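Local coordinates for uncharacterized protein (Pseudomonas aeruginosa UCBPP-PA14, PDB 3FD9) that probably represses the type III secretion regulon by disrupting self-association and DNA binding of the transcriptional activator ExsA until host contact, at residues V215-L223 / A233-H241. Residues are numbered along the deposited sequence; the frame is centred on the assembly and turned at random.
Sequences VLECLWQPL and ADAVQAWLH
Leu219 and Trp239 meet at the heart of this contact, the leucine lying on one face of the indole. CB of Leu219 sits over the six-membered ring of Trp239, 3.6 Å from its centroid and 14° off the ring normal, a CH-pi contact. With CG of Trp239 anti to the backbone N (chi1 -166°), the indole reaches across to the facing helix, and the two side chains cross at about a right angle. CD2 of Leu219 continues over the ring as far as CZ3 of Trp239 (3.6 Å), while its other methyl, CD1, turns to CB of Val236 at 3.8 Å. CD2 of Leu216 comes in obliquely at CH2 of Trp239 (3.7 Å). Roughly one turn on from Leu219, toward the C-terminal end of its helix, CB of Pro222 touches CG1 of Val236 at 3.6 Å, and the proline ring also rests on the methyl of Ala235. Leu219, Val236 and Trp239 are buried, and Val107 of helix 96-115 packs against Leu219 from a third helix; Trp110 of that helix meets the indole edge-to-face, and Arg243 adds a cation-pi contact.

The exposed flank of Cys218 and Val215 is looser. At the pyrrole ring, Cys218 brings SG to 3.9 Å from NE1 of Trp239, an oblique sulfur-aromatic contact rather than a stack over the face. Val215 contributes its carbonyl O at the indole edge, near the ring plane and 4.1 Å from CZ2 of the Trp239 benzene ring.

Helices 217-223 and 233-241 thus form an antiparallel pair within the C-terminal family region, their axes 8.4 Å apart at an angle of 155°. The direct contact between the two segments is apolar and CH-pi in character, with no bond between polar groups, so it probably depends on how closely the indole and aliphatic surfaces fit.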
loop_
_atom_site.group_PDB
_atom_site.type_symbol
_atom_site.label_atom_id
_atom_site.label_comp_id
_atom_site.label_asym_id
_atom_site.label_seq_id
_atom_site.Cartn_x
_atom_site.Cartn_y
_atom_site.Cartn_z
ATOM N N VAL A 215 35.780 -14.049 6.048
ATOM C CA VAL A 215 35.819 -12.757 5.374
ATOM C C VAL A 215 34.904 -11.717 6.030
ATOM O O VAL A 215 34.866 -10.561 5.623
ATOM C CB VAL A 215 35.419 -12.908 3.899
ATOM C CG1 VAL A 215 33.911 -13.114 3.777
ATOM C CG2 VAL A 215 35.877 -11.691 3.085
ATOM N N LEU A 216 34.162 -12.131 7.049
ATOM C CA LEU A 216 33.238 -11.225 7.716
ATOM C C LEU A 216 33.678 -10.981 9.150
ATOM O O LEU A 216 32.981 -10.317 9.915
ATOM C CB LEU A 216 31.806 -11.785 7.687
ATOM C CG LEU A 216 31.137 -11.980 6.325
ATOM C CD1 LEU A 216 29.801 -12.670 6.484
ATOM C CD2 LEU A 216 30.960 -10.670 5.616
ATOM N N GLU A 217 34.844 -11.508 9.501
ATOM C CA GLU A 217 35.362 -11.396 10.858
ATOM C C GLU A 217 35.506 -9.961 11.369
ATOM O O GLU A 217 35.073 -9.653 12.474
ATOM C CB GLU A 217 36.702 -12.125 10.980
ATOM C CG GLU A 217 36.591 -13.649 10.936
ATOM C CD GLU A 217 35.766 -14.219 12.086
ATOM O OE1 GLU A 217 35.401 -13.447 13.003
ATOM O OE2 GLU A 217 35.485 -15.441 12.072
ATOM N N CYS A 218 36.116 -9.085 10.580
ATOM C CA CYS A 218 36.351 -7.721 11.051
ATOM C C CYS A 218 35.058 -6.917 11.185
ATOM O O CYS A 218 35.025 -5.894 11.860
ATOM C CB CYS A 218 37.407 -6.992 10.203
ATOM S SG CYS A 218 37.619 -7.636 8.538
ATOM N N LEU A 219 33.994 -7.385 10.546
ATOM C CA LEU A 219 32.661 -6.858 10.828
ATOM C C LEU A 219 32.082 -7.477 12.100
ATOM O O LEU A 219 31.503 -6.778 12.933
ATOM C CB LEU A 219 31.701 -7.138 9.681
ATOM C CG LEU A 219 30.245 -6.895 10.088
ATOM C CD1 LEU A 219 30.046 -5.418 10.402
ATOM C CD2 LEU A 219 29.259 -7.373 9.025
ATOM N N TRP A 220 32.241 -8.789 12.247
ATOM C CA TRP A 220 31.630 -9.490 13.363
ATOM C C TRP A 220 32.224 -9.126 14.713
ATOM O O TRP A 220 31.490 -8.904 15.670
ATOM C CB TRP A 220 31.684 -11.002 13.166
ATOM C CG TRP A 220 30.437 -11.679 13.663
ATOM C CD1 TRP A 220 30.289 -12.379 14.823
ATOM C CD2 TRP A 220 29.151 -11.691 13.020
ATOM N NE1 TRP A 220 28.996 -12.836 14.936
ATOM C CE2 TRP A 220 28.282 -12.429 13.842
ATOM C CE3 TRP A 220 28.658 -11.160 11.826
ATOM C CZ2 TRP A 220 26.950 -12.648 13.505
ATOM C CZ3 TRP A 220 27.331 -11.380 11.498
ATOM C CH2 TRP A 220 26.498 -12.114 12.331
ATOM N N GLN A 221 33.548 -9.076 14.792
ATOM C CA GLN A 221 34.212 -8.704 16.035
ATOM C C GLN A 221 33.545 -7.488 16.700
ATOM O O GLN A 221 33.077 -7.588 17.837
ATOM C CB GLN A 221 35.719 -8.513 15.819
ATOM C CG GLN A 221 36.362 -7.401 16.644
ATOM C CD GLN A 221 36.580 -7.779 18.099
ATOM O OE1 GLN A 221 36.596 -8.960 18.457
ATOM N NE2 GLN A 221 36.758 -6.771 18.948
ATOM N N PRO A 222 33.466 -6.348 15.990
ATOM C CA PRO A 222 32.826 -5.163 16.569
ATOM C C PRO A 222 31.332 -5.356 16.780
ATOM O O PRO A 222 30.764 -4.790 17.707
ATOM C CB PRO A 222 33.032 -4.089 15.501
ATOM C CG PRO A 222 34.085 -4.620 14.597
ATOM C CD PRO A 222 33.955 -6.096 14.626
ATOM N N LEU A 223 30.697 -6.138 15.918
ATOM C CA LEU A 223 29.249 -6.286 15.969
ATOM C C LEU A 223 28.819 -6.928 17.289
ATOM O O LEU A 223 27.782 -6.580 17.856
ATOM C CB LEU A 223 28.745 -7.101 14.770
ATOM C CG LEU A 223 27.258 -6.955 14.441
ATOM C CD1 LEU A 223 26.952 -5.542 13.998
ATOM C CD2 LEU A 223 26.832 -7.934 13.376
ATOM N N ALA A 233 30.689 0.527 17.601
ATOM C CA ALA A 233 29.635 0.937 16.680
ATOM C C ALA A 233 30.188 1.507 15.380
ATOM O O ALA A 233 29.894 1.000 14.291
ATOM C CB ALA A 233 28.709 1.952 17.341
ATOM N N ASP A 234 30.986 2.566 15.497
ATOM C CA ASP A 234 31.531 3.228 14.320
ATOM C C ASP A 234 32.480 2.307 13.559
ATOM O O ASP A 234 32.751 2.518 12.385
ATOM C CB ASP A 234 32.219 4.543 14.689
ATOM C CG ASP A 234 33.556 4.331 15.366
ATOM O OD1 ASP A 234 33.709 3.296 16.049
ATOM O OD2 ASP A 234 34.452 5.199 15.218
ATOM N N ALA A 235 32.969 1.273 14.228
ATOM C CA ALA A 235 33.798 0.278 13.561
ATOM C C ALA A 235 32.970 -0.553 12.589
ATOM O O ALA A 235 33.466 -0.962 11.543
ATOM C CB ALA A 235 34.481 -0.616 14.570
ATOM N N VAL A 236 31.711 -0.809 12.922
ATOM C CA VAL A 236 30.864 -1.519 11.975
ATOM C C VAL A 236 30.304 -0.523 10.973
ATOM O O VAL A 236 30.064 -0.861 9.816
ATOM C CB VAL A 236 29.727 -2.354 12.637
ATOM C CG1 VAL A 236 30.076 -2.705 14.072
ATOM C CG2 VAL A 236 28.396 -1.635 12.562
ATOM N N GLN A 237 30.117 0.715 11.407
ATOM C CA GLN A 237 29.707 1.760 10.474
ATOM C C GLN A 237 30.742 1.854 9.365
ATOM O O GLN A 237 30.405 1.780 8.190
ATOM C CB GLN A 237 29.542 3.108 11.184
ATOM C CG GLN A 237 28.737 4.136 10.398
ATOM C CD GLN A 237 29.604 4.960 9.459
ATOM O OE1 GLN A 237 30.836 4.887 9.504
ATOM N NE2 GLN A 237 28.967 5.761 8.613
ATOM N N ALA A 238 32.006 1.982 9.752
ATOM C CA ALA A 238 33.108 2.114 8.802
ATOM C C ALA A 238 33.197 0.918 7.864
ATOM O O ALA A 238 33.467 1.073 6.678
ATOM C CB ALA A 238 34.413 2.288 9.543
ATOM N N TRP A 239 32.986 -0.276 8.405
ATOM C CA TRP A 239 33.082 -1.493 7.611
ATOM C C TRP A 239 32.038 -1.475 6.508
ATOM O O TRP A 239 32.343 -1.742 5.349
ATOM C CB TRP A 239 32.878 -2.722 8.489
ATOM C CG TRP A 239 33.283 -3.994 7.836
ATOM C CD1 TRP A 239 34.522 -4.553 7.844
ATOM C CD2 TRP A 239 32.446 -4.887 7.089
ATOM N NE1 TRP A 239 34.517 -5.730 7.140
ATOM C CE2 TRP A 239 33.253 -5.961 6.668
ATOM C CE3 TRP A 239 31.095 -4.880 6.730
ATOM C CZ2 TRP A 239 32.760 -7.013 5.908
ATOM C CZ3 TRP A 239 30.606 -5.930 5.972
ATOM C CH2 TRP A 239 31.437 -6.981 5.571
ATOM N N LEU A 240 30.802 -1.156 6.878
ATOM C CA LEU A 240 29.693 -1.160 5.937
ATOM C C LEU A 240 29.922 -0.090 4.900
ATOM O O LEU A 240 29.728 -0.305 3.707
ATOM C CB LEU A 240 28.378 -0.883 6.660
ATOM C CG LEU A 240 27.920 -1.914 7.688
ATOM C CD1 LEU A 240 26.669 -1.421 8.412
ATOM C CD2 LEU A 240 27.665 -3.238 7.011
ATOM N N HIS A 241 30.332 1.076 5.376
ATOM C CA HIS A 241 30.562 2.223 4.514
ATOM C C HIS A 241 31.593 1.943 3.418
ATOM O O HIS A 241 31.344 2.194 2.248
ATOM C CB HIS A 241 30.993 3.422 5.353
ATOM C CG HIS A 241 30.911 4.721 4.621
ATOM N ND1 HIS A 241 31.944 5.632 4.604
ATOM C CD2 HIS A 241 29.922 5.256 3.867
ATOM C CE1 HIS A 241 31.592 6.676 3.875
ATOM N NE2 HIS A 241 30.370 6.473 3.416
#